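Local coordinates for protein CRISPR-associated endonuclease Cas1 (Thermotoga maritima, PDB 4XTK) that probably cuts double-stranded DNA as a metal-dependent endonuclease of the CRISPR adaptive immune system, forming a homodimer that associates with Cas2, at residues Asp172-Ile177 / Ile256-Phe261; Asn197-Thr202 / Leu277-Tyr282. All blocks are in the same frame, centred on the assembly; numbering follows the deposited sequence.

In the fold
Along the chain from the N terminus come 172-177, 197-202, 256-261 and 277-282, so the two contacts interleave: the loop closed by contact 1 spans 78 residues, mostly helical, and the one closed by contact 2 spans 74. Contact 1 joins the turn that follows helix 148-166 to the turn that follows helix 230-252. Contact 2 lays helix 188-208, which lies between the two turns in sequence, against helix 272-287, which follows the second. The centres lie about 17 Å apart, on the same side of the chain's centre, and they meet directly where Ile256 CD1 packs on Leu277 CD2 at 3.6 Å. Together they tie connecting turns and helices of the helical part of Cas1.

Contact 1 (Asp172-Ile177 / Ile256-Phe261); sequences DERFRI and INEKHF
Two short 3-10 turns, one in the loop between helices 148-166 and 188-208, the other in the loop from helix 230-252 to strand 261-262, meet here, Phe175 lying against the backbone at Asn257 and Glu258 while Arg174 faces the Glu258 carboxylate. The far edge of the Phe175 ring meets backbone. Its CZ lies 3.4 Å from Asn257 CA, and the Glu258 N comes to the ring edge close to its plane. Toward Phe261 the apolar contact is oblique, Phe175 CE2 being 4.2 Å from Phe261 CE1.

Alongside this runs a charged network of Asp172, Arg174 and Glu258. Arg174 NH2 donates to Asp172 OD2 at 2.7 Å, on the syn lone pair of the carboxylate. That pairing, with weaker bonds from NE, fixes how the guanidinium is turned, with Asp172 OD2 in its plane, and a bend at chi3 (-53°) folds the arginine chain back to reach it. Glu258 OE1 instead lies over one face of the guanidinium, 3.2 Å from Arg174 NH2. No N-H points at it, so this salt bridge rests on charge alone. The glutamate chain bends at chi2 (-81°), and its other oxygen, OE2, has a salt bridge to Arg254, the stronger polar partner.

Asn257 shapes the second turn. Its OD1 accepts from Lys259 N at 3.0 Å in an Asx turn. Asn257 N donates almost straight to His260 ND1 (3.0 Å), near the imidazole plane, and Asn257 O accepts from His260 N.

Phe188 completes an aromatic cluster by meeting both Phe175 and Phe261. Val251 of helix 230-252 also touches Phe175, and Leu192 of helix 188-208 touches Ile256 and Phe261, so the paired turns rest on the ends of these two helices, away from the predicted metal site.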
ATOM      1  N   ASP E 172     -12.474 -42.982 -10.780  1.00 61.86           N
ATOM      2  CA  ASP E 172     -11.363 -43.273 -11.679  1.00 59.87           C
ATOM      3  C   ASP E 172     -10.034 -43.105 -10.949  1.00 58.25           C
ATOM      4  O   ASP E 172      -9.703 -42.007 -10.498  1.00 52.75           O
ATOM      5  CB  ASP E 172     -11.418 -42.363 -12.905  1.00 64.78           C
ATOM      6  CG  ASP E 172     -10.579 -42.879 -14.055  1.00 77.22           C
ATOM      7  OD1 ASP E 172      -9.747 -43.783 -13.831  1.00 84.92           O
ATOM      8  OD2 ASP E 172     -10.746 -42.373 -15.185  1.00 82.83           O
ATOM      9  N   GLU E 173      -9.259 -44.181 -10.850  1.00 58.98           N
ATOM     10  CA  GLU E 173      -8.051 -44.128 -10.039  1.00 70.56           C
ATOM     11  C   GLU E 173      -6.936 -43.335 -10.716  1.00 69.84           C
ATOM     12  O   GLU E 173      -6.005 -42.888 -10.045  1.00 67.14           O
ATOM     13  CB  GLU E 173      -7.567 -45.534  -9.671  1.00 79.60           C
ATOM     14  CG  GLU E 173      -7.937 -46.634 -10.642  1.00 91.69           C
ATOM     15  CD  GLU E 173      -7.448 -47.998 -10.175  1.00102.89           C
ATOM     16  OE1 GLU E 173      -8.294 -48.828  -9.776  1.00103.77           O
ATOM     17  OE2 GLU E 173      -6.222 -48.243 -10.208  1.00106.75           O
ATOM     18  N   ARG E 174      -7.041 -43.132 -12.029  1.00 63.72           N
ATOM     19  CA  ARG E 174      -6.126 -42.223 -12.717  1.00 62.17           C
ATOM     20  C   ARG E 174      -6.226 -40.823 -12.117  1.00 57.89           C
ATOM     21  O   ARG E 174      -5.300 -40.021 -12.218  1.00 61.26           O
ATOM     22  CB  ARG E 174      -6.427 -42.157 -14.216  1.00 67.77           C
ATOM     23  CG  ARG E 174      -6.135 -43.427 -14.992  1.00 69.33           C
ATOM     24  CD  ARG E 174      -6.554 -43.267 -16.443  1.00 82.05           C
ATOM     25  NE  ARG E 174      -7.945 -42.827 -16.554  1.00 88.18           N
ATOM     26  CZ  ARG E 174      -8.605 -42.692 -17.701  1.00 79.91           C
ATOM     27  NH1 ARG E 174      -8.006 -42.973 -18.852  1.00 79.54           N
ATOM     28  NH2 ARG E 174      -9.866 -42.284 -17.696  1.00 72.53           N
ATOM     29  N   PHE E 175      -7.390 -40.534 -11.547  1.00 54.63           N
ATOM     30  CA  PHE E 175      -7.694 -39.250 -10.931  1.00 58.10           C
ATOM     31  C   PHE E 175      -7.613 -39.198  -9.404  1.00 55.07           C
ATOM     32  O   PHE E 175      -8.010 -38.205  -8.805  1.00 56.13           O
ATOM     33  CB  PHE E 175      -9.071 -38.787 -11.403  1.00 62.31           C
ATOM     34  CG  PHE E 175      -9.072 -38.345 -12.829  1.00 61.11           C
ATOM     35  CD1 PHE E 175      -9.258 -39.262 -13.851  1.00 52.44           C
ATOM     36  CD2 PHE E 175      -8.835 -37.019 -13.154  1.00 56.85           C
ATOM     37  CE1 PHE E 175      -9.233 -38.863 -15.167  1.00 53.90           C
ATOM     38  CE2 PHE E 175      -8.809 -36.610 -14.470  1.00 58.71           C
ATOM     39  CZ  PHE E 175      -9.008 -37.531 -15.476  1.00 60.16           C
ATOM     40  N   ARG E 176      -7.165 -40.274  -8.767  1.00 56.44           N
ATOM     41  CA  ARG E 176      -6.958 -40.243  -7.317  1.00 58.85           C
ATOM     42  C   ARG E 176      -5.740 -39.399  -6.941  1.00 50.11           C
ATOM     43  O   ARG E 176      -4.749 -39.352  -7.672  1.00 50.84           O
ATOM     44  CB  ARG E 176      -6.810 -41.661  -6.748  1.00 55.04           C
ATOM     45  CG  ARG E 176      -8.060 -42.497  -6.925  1.00 52.35           C
ATOM     46  CD  ARG E 176      -8.056 -43.755  -6.092  1.00 64.37           C
ATOM     47  NE  ARG E 176      -9.388 -44.353  -6.072  1.00 74.95           N
ATOM     48  CZ  ARG E 176      -9.853 -45.113  -5.087  1.00 83.29           C
ATOM     49  NH1 ARG E 176      -9.093 -45.372  -4.030  1.00 89.97           N
ATOM     50  NH2 ARG E 176     -11.081 -45.606  -5.156  1.00 80.91           N
ATOM     51  N   ILE E 177      -5.833 -38.725  -5.799  1.00 45.53           N
ATOM     52  CA  ILE E 177      -4.748 -37.886  -5.306  1.00 48.86           C
ATOM     53  C   ILE E 177      -3.535 -38.722  -4.931  1.00 43.57           C
ATOM     54  O   ILE E 177      -2.397 -38.273  -5.071  1.00 45.00           O
ATOM     55  CB  ILE E 177      -5.189 -37.067  -4.082  1.00 50.16           C
ATOM     56  CG1 ILE E 177      -6.484 -36.310  -4.393  1.00 43.36           C
ATOM     57  CG2 ILE E 177      -4.077 -36.125  -3.625  1.00 39.14           C
ATOM     58  CD1 ILE E 177      -7.170 -35.746  -3.169  1.00 44.90           C
ATOM     59  N   ILE E 256     -13.996 -32.540 -16.246  1.00 67.75           N
ATOM     60  CA  ILE E 256     -12.552 -32.573 -16.360  1.00 59.79           C
ATOM     61  C   ILE E 256     -12.118 -34.029 -16.513  1.00 60.58           C
ATOM     62  O   ILE E 256     -12.478 -34.880 -15.699  1.00 62.80           O
ATOM     63  CB  ILE E 256     -11.863 -31.947 -15.131  1.00 57.98           C
ATOM     64  CG1 ILE E 256     -12.091 -30.432 -15.086  1.00 53.36           C
ATOM     65  CG2 ILE E 256     -10.372 -32.264 -15.133  1.00 47.92           C
ATOM     66  CD1 ILE E 256     -11.315 -29.648 -16.132  1.00 54.41           C
ATOM     67  N   ASN E 257     -11.371 -34.318 -17.571  1.00 58.36           N
ATOM     68  CA  ASN E 257     -10.778 -35.636 -17.740  1.00 59.16           C
ATOM     69  C   ASN E 257      -9.433 -35.558 -18.449  1.00 56.53           C
ATOM     70  O   ASN E 257      -8.882 -34.471 -18.642  1.00 55.80           O
ATOM     71  CB  ASN E 257     -11.721 -36.572 -18.498  1.00 62.38           C
ATOM     72  CG  ASN E 257     -12.175 -35.998 -19.822  1.00 65.12           C
ATOM     73  OD1 ASN E 257     -11.371 -35.770 -20.725  1.00 68.20           O
ATOM     74  ND2 ASN E 257     -13.477 -35.774 -19.949  1.00 72.07           N
ATOM     75  N   GLU E 258      -8.918 -36.721 -18.837  1.00 58.26           N
ATOM     76  CA  GLU E 258      -7.565 -36.840 -19.371  1.00 62.53           C
ATOM     77  C   GLU E 258      -7.334 -36.026 -20.646  1.00 66.68           C
ATOM     78  O   GLU E 258      -6.190 -35.751 -21.011  1.00 68.51           O
ATOM     79  CB  GLU E 258      -7.226 -38.312 -19.634  1.00 65.03           C
ATOM     80  CG  GLU E 258      -8.200 -39.038 -20.561  1.00 75.30           C
ATOM     81  CD  GLU E 258      -9.462 -39.503 -19.855  1.00 79.16           C
ATOM     82  OE1 GLU E 258      -9.597 -39.256 -18.636  1.00 80.04           O
ATOM     83  OE2 GLU E 258     -10.322 -40.112 -20.526  1.00 79.87           O
ATOM     84  N   LYS E 259      -8.407 -35.631 -21.319  1.00 62.88           N
ATOM     85  CA  LYS E 259      -8.263 -34.843 -22.539  1.00 65.84           C
ATOM     86  C   LYS E 259      -7.838 -33.407 -22.239  1.00 64.03           C
ATOM     87  O   LYS E 259      -7.456 -32.663 -23.143  1.00 65.45           O
ATOM     88  CB  LYS E 259      -9.568 -34.861 -23.343  1.00 76.25           C
ATOM     89  CG  LYS E 259     -10.547 -33.747 -23.015  1.00 76.54           C
ATOM     90  CD  LYS E 259     -11.866 -33.975 -23.743  1.00 84.23           C
ATOM     91  CE  LYS E 259     -12.819 -32.810 -23.553  1.00 82.47           C
ATOM     92  NZ  LYS E 259     -14.194 -33.144 -24.017  1.00 84.01           N
ATOM     93  N   HIS E 260      -7.895 -33.030 -20.964  1.00 61.23           N
ATOM     94  CA  HIS E 260      -7.606 -31.662 -20.540  1.00 65.13           C
ATOM     95  C   HIS E 260      -6.171 -31.423 -20.049  1.00 70.55           C
ATOM     96  O   HIS E 260      -5.866 -30.342 -19.538  1.00 65.66           O
ATOM     97  CB  HIS E 260      -8.596 -31.243 -19.454  1.00 67.20           C
ATOM     98  CG  HIS E 260     -10.014 -31.196 -19.927  1.00 69.79           C
ATOM     99  ND1 HIS E 260     -10.932 -32.179 -19.627  1.00 73.27           N
ATOM    100  CD2 HIS E 260     -10.663 -30.298 -20.704  1.00 70.99           C
ATOM    101  CE1 HIS E 260     -12.091 -31.880 -20.187  1.00 74.79           C
ATOM    102  NE2 HIS E 260     -11.954 -30.745 -20.847  1.00 73.21           N
ATOM    103  N   PHE E 261      -5.301 -32.422 -20.171  1.00 70.27           N
ATOM    104  CA  PHE E 261      -3.933 -32.282 -19.670  1.00 70.21           C
ATOM    105  C   PHE E 261      -2.855 -32.482 -20.739  1.00 71.30           C
ATOM    106  O   PHE E 261      -3.043 -33.238 -21.690  1.00 76.30           O
ATOM    107  CB  PHE E 261      -3.687 -33.267 -18.528  1.00 69.31           C
ATOM    108  CG  PHE E 261      -4.573 -33.057 -17.334  1.00 60.17           C
ATOM    109  CD1 PHE E 261      -5.832 -33.644 -17.274  1.00 52.31           C
ATOM    110  CD2 PHE E 261      -4.140 -32.290 -16.260  1.00 51.13           C
ATOM    111  CE1 PHE E 261      -6.645 -33.461 -16.171  1.00 49.91           C
ATOM    112  CE2 PHE E 261      -4.946 -32.103 -15.149  1.00 48.22           C
ATOM    113  CZ  PHE E 261      -6.201 -32.691 -15.105  1.00 49.39           C
TER

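Contact 2 (Asn197-Thr202 / Leu277-Tyr282); sequences NSLLYT and LFVKNY
Leu199 of helix 188-208 packs between Phe278, Val279 and Tyr282 of helix 272-287, in a helix-helix contact with the segment axes 11.4 Å apart and crossing at -45°. The tight part lies at Tyr282. Leu199 CB sits over one face of its ring, 3.9 Å from the centroid, in a CH-pi contact close to the ring normal. The same leucine continues across the ring, so its CD1 reaches Tyr282 CG. Leu199 CD1 also meets the edge of the Phe278 ring, 3.8 Å from Phe278 CD1.

With CG trans to its backbone N (chi1 174°), the Tyr282 ring extends across the gap toward the other helix, and its hydroxyl ends over the turn of backbone at Leu199 and Leu200. Leu200 CD1 comes 3.9 Å from this Tyr282 OH.

The other flank is looser. Only a methyl contact of 4.0 Å links Leu199 CD1 to Val279 CG2, and both residues are partly open to solvent.

Phe195 meets the Phe278 ring nearly at right angles, and Val242 of helix 230-252, the helix carrying the probable manganese ligand Glu236, touches Tyr282. Thr203 hydrogen-bonds both the Tyr282 hydroxyl and the carbonyl oxygen of Leu199. The interface is therefore mainly apolar, built on CH-pi and methyl contacts, and its buried tyrosine hydroxyl is satisfied by Thr203 of the helix it faces.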
ATOM      1  N   ASN E 197      -6.147 -24.416  -5.597  1.00 33.70           N
ATOM      2  CA  ASN E 197      -5.559 -23.726  -4.456  1.00 31.76           C
ATOM      3  C   ASN E 197      -5.011 -22.362  -4.828  1.00 35.80           C
ATOM      4  O   ASN E 197      -5.250 -21.382  -4.125  1.00 41.44           O
ATOM      5  CB  ASN E 197      -4.455 -24.568  -3.825  1.00 27.98           C
ATOM      6  CG  ASN E 197      -5.004 -25.637  -2.918  1.00 37.77           C
ATOM      7  OD1 ASN E 197      -6.216 -25.728  -2.716  1.00 36.74           O
ATOM      8  ND2 ASN E 197      -4.122 -26.458  -2.370  1.00 28.47           N
ATOM      9  N   SER E 198      -4.284 -22.303  -5.940  1.00 39.15           N
ATOM     10  CA  SER E 198      -3.730 -21.044  -6.414  1.00 39.39           C
ATOM     11  C   SER E 198      -4.842 -20.018  -6.641  1.00 43.79           C
ATOM     12  O   SER E 198      -4.707 -18.858  -6.244  1.00 51.13           O
ATOM     13  CB  SER E 198      -2.923 -21.251  -7.694  1.00 40.09           C
ATOM     14  OG  SER E 198      -3.771 -21.317  -8.827  1.00 62.08           O
ATOM     15  N   LEU E 199      -5.945 -20.449  -7.252  1.00 42.05           N
ATOM     16  CA  LEU E 199      -7.088 -19.566  -7.470  1.00 42.22           C
ATOM     17  C   LEU E 199      -7.634 -19.051  -6.142  1.00 46.06           C
ATOM     18  O   LEU E 199      -7.946 -17.870  -6.010  1.00 48.02           O
ATOM     19  CB  LEU E 199      -8.199 -20.280  -8.245  1.00 39.24           C
ATOM     20  CG  LEU E 199      -7.892 -20.598  -9.708  1.00 44.15           C
ATOM     21  CD1 LEU E 199      -9.096 -21.241 -10.392  1.00 40.31           C
ATOM     22  CD2 LEU E 199      -7.444 -19.340 -10.439  1.00 36.81           C
ATOM     23  N   LEU E 200      -7.742 -19.944  -5.161  1.00 44.68           N
ATOM     24  CA  LEU E 200      -8.263 -19.584  -3.846  1.00 41.00           C
ATOM     25  C   LEU E 200      -7.347 -18.559  -3.171  1.00 35.74           C
ATOM     26  O   LEU E 200      -7.818 -17.539  -2.667  1.00 42.71           O
ATOM     27  CB  LEU E 200      -8.432 -20.837  -2.969  1.00 32.22           C
ATOM     28  CG  LEU E 200      -9.012 -20.660  -1.563  1.00 27.49           C
ATOM     29  CD1 LEU E 200     -10.255 -19.790  -1.592  1.00 36.87           C
ATOM     30  CD2 LEU E 200      -9.361 -22.006  -0.963  1.00 33.41           C
ATOM     31  N   TYR E 201      -6.045 -18.833  -3.196  1.00 28.52           N
ATOM     32  CA  TYR E 201      -5.037 -17.923  -2.662  1.00 33.08           C
ATOM     33  C   TYR E 201      -5.181 -16.513  -3.230  1.00 37.61           C
ATOM     34  O   TYR E 201      -5.081 -15.527  -2.503  1.00 41.51           O
ATOM     35  CB  TYR E 201      -3.628 -18.445  -2.962  1.00 34.63           C
ATOM     36  CG  TYR E 201      -3.305 -19.772  -2.335  1.00 32.45           C
ATOM     37  CD1 TYR E 201      -3.963 -20.202  -1.184  1.00 27.11           C
ATOM     38  CD2 TYR E 201      -2.340 -20.604  -2.894  1.00 34.08           C
ATOM     39  CE1 TYR E 201      -3.669 -21.435  -0.607  1.00 30.76           C
ATOM     40  CE2 TYR E 201      -2.031 -21.835  -2.321  1.00 26.13           C
ATOM     41  CZ  TYR E 201      -2.699 -22.244  -1.180  1.00 33.27           C
ATOM     42  OH  TYR E 201      -2.400 -23.464  -0.616  1.00 34.41           O
ATOM     43  N   THR E 202      -5.411 -16.425  -4.535  1.00 38.10           N
ATOM     44  CA  THR E 202      -5.551 -15.135  -5.191  1.00 32.58           C
ATOM     45  C   THR E 202      -6.849 -14.476  -4.757  1.00 31.27           C
ATOM     46  O   THR E 202      -6.921 -13.257  -4.600  1.00 34.20           O
ATOM     47  CB  THR E 202      -5.501 -15.283  -6.728  1.00 34.94           C
ATOM     48  OG1 THR E 202      -4.183 -15.675  -7.111  1.00 35.26           O
ATOM     49  CG2 THR E 202      -5.849 -13.976  -7.433  1.00 32.85           C
ATOM     50  N   LEU E 277     -12.621 -24.071 -18.131  1.00 53.19           N
ATOM     51  CA  LEU E 277     -13.703 -24.818 -17.501  1.00 59.32           C
ATOM     52  C   LEU E 277     -13.575 -24.785 -15.978  1.00 58.72           C
ATOM     53  O   LEU E 277     -14.565 -24.604 -15.267  1.00 60.83           O
ATOM     54  CB  LEU E 277     -13.727 -26.263 -17.994  1.00 62.18           C
ATOM     55  CG  LEU E 277     -14.925 -27.093 -17.516  1.00 65.60           C
ATOM     56  CD1 LEU E 277     -15.528 -27.874 -18.674  1.00 66.51           C
ATOM     57  CD2 LEU E 277     -14.536 -28.032 -16.385  1.00 62.41           C
ATOM     58  N   PHE E 278     -12.354 -24.946 -15.480  1.00 52.82           N
ATOM     59  CA  PHE E 278     -12.140 -24.942 -14.046  1.00 55.11           C
ATOM     60  C   PHE E 278     -12.416 -23.558 -13.452  1.00 58.01           C
ATOM     61  O   PHE E 278     -13.054 -23.433 -12.405  1.00 50.19           O
ATOM     62  CB  PHE E 278     -10.715 -25.393 -13.707  1.00 49.57           C
ATOM     63  CG  PHE E 278     -10.524 -25.726 -12.260  1.00 50.24           C
ATOM     64  CD1 PHE E 278     -10.337 -24.728 -11.326  1.00 50.42           C
ATOM     65  CD2 PHE E 278     -10.573 -27.037 -11.828  1.00 57.76           C
ATOM     66  CE1 PHE E 278     -10.184 -25.029  -9.999  1.00 52.08           C
ATOM     67  CE2 PHE E 278     -10.418 -27.346 -10.497  1.00 56.46           C
ATOM     68  CZ  PHE E 278     -10.223 -26.341  -9.581  1.00 56.99           C
ATOM     69  N   VAL E 279     -11.929 -22.524 -14.129  1.00 58.52           N
ATOM     70  CA  VAL E 279     -12.046 -21.159 -13.635  1.00 60.20           C
ATOM     71  C   VAL E 279     -13.509 -20.708 -13.579  1.00 54.83           C
ATOM     72  O   VAL E 279     -13.949 -20.131 -12.582  1.00 59.26           O
ATOM     73  CB  VAL E 279     -11.213 -20.190 -14.504  1.00 52.91           C
ATOM     74  CG1 VAL E 279     -11.615 -18.747 -14.254  1.00 44.76           C
ATOM     75  CG2 VAL E 279      -9.728 -20.390 -14.232  1.00 48.87           C
ATOM     76  N   LYS E 280     -14.262 -20.990 -14.639  1.00 61.93           N
ATOM     77  CA  LYS E 280     -15.688 -20.673 -14.668  1.00 57.90           C
ATOM     78  C   LYS E 280     -16.449 -21.365 -13.542  1.00 59.79           C
ATOM     79  O   LYS E 280     -17.241 -20.734 -12.843  1.00 58.57           O
ATOM     80  CB  LYS E 280     -16.309 -21.055 -16.018  1.00 68.06           C
ATOM     81  CG  LYS E 280     -15.887 -20.169 -17.180  1.00 76.10           C
ATOM     82  CD  LYS E 280     -16.533 -20.625 -18.477  1.00 86.57           C
ATOM     83  CE  LYS E 280     -16.634 -19.501 -19.499  1.00 95.30           C
ATOM     84  NZ  LYS E 280     -15.327 -19.232 -20.162  1.00 98.77           N
ATOM     85  N   ASN E 281     -16.212 -22.662 -13.377  1.00 48.20           N
ATOM     86  CA  ASN E 281     -16.842 -23.422 -12.304  1.00 59.77           C
ATOM     87  C   ASN E 281     -16.426 -22.906 -10.940  1.00 61.38           C
ATOM     88  O   ASN E 281     -17.237 -22.851 -10.013  1.00 57.81           O
ATOM     89  CB  ASN E 281     -16.498 -24.907 -12.415  1.00 47.11           C
ATOM     90  CG  ASN E 281     -17.276 -25.600 -13.501  1.00 70.97           C
ATOM     91  OD1 ASN E 281     -18.385 -26.078 -13.272  1.00 78.23           O
ATOM     92  ND2 ASN E 281     -16.703 -25.658 -14.695  1.00 71.28           N
ATOM     93  N   TYR E 282     -15.152 -22.540 -10.826  1.00 59.85           N
ATOM     94  CA  TYR E 282     -14.627 -21.948  -9.607  1.00 57.17           C
ATOM     95  C   TYR E 282     -15.363 -20.665  -9.280  1.00 58.25           C
ATOM     96  O   TYR E 282     -15.792 -20.462  -8.147  1.00 60.20           O
ATOM     97  CB  TYR E 282     -13.127 -21.668  -9.732  1.00 48.61           C
ATOM     98  CG  TYR E 282     -12.537 -20.916  -8.558  1.00 45.71           C
ATOM     99  CD1 TYR E 282     -12.059 -21.595  -7.440  1.00 51.70           C
ATOM    100  CD2 TYR E 282     -12.441 -19.527  -8.570  1.00 44.50           C
ATOM    101  CE1 TYR E 282     -11.510 -20.908  -6.365  1.00 48.78           C
ATOM    102  CE2 TYR E 282     -11.893 -18.833  -7.496  1.00 40.25           C
ATOM    103  CZ  TYR E 282     -11.434 -19.529  -6.399  1.00 48.96           C
ATOM    104  OH  TYR E 282     -10.896 -18.844  -5.336  1.00 51.96           O
TER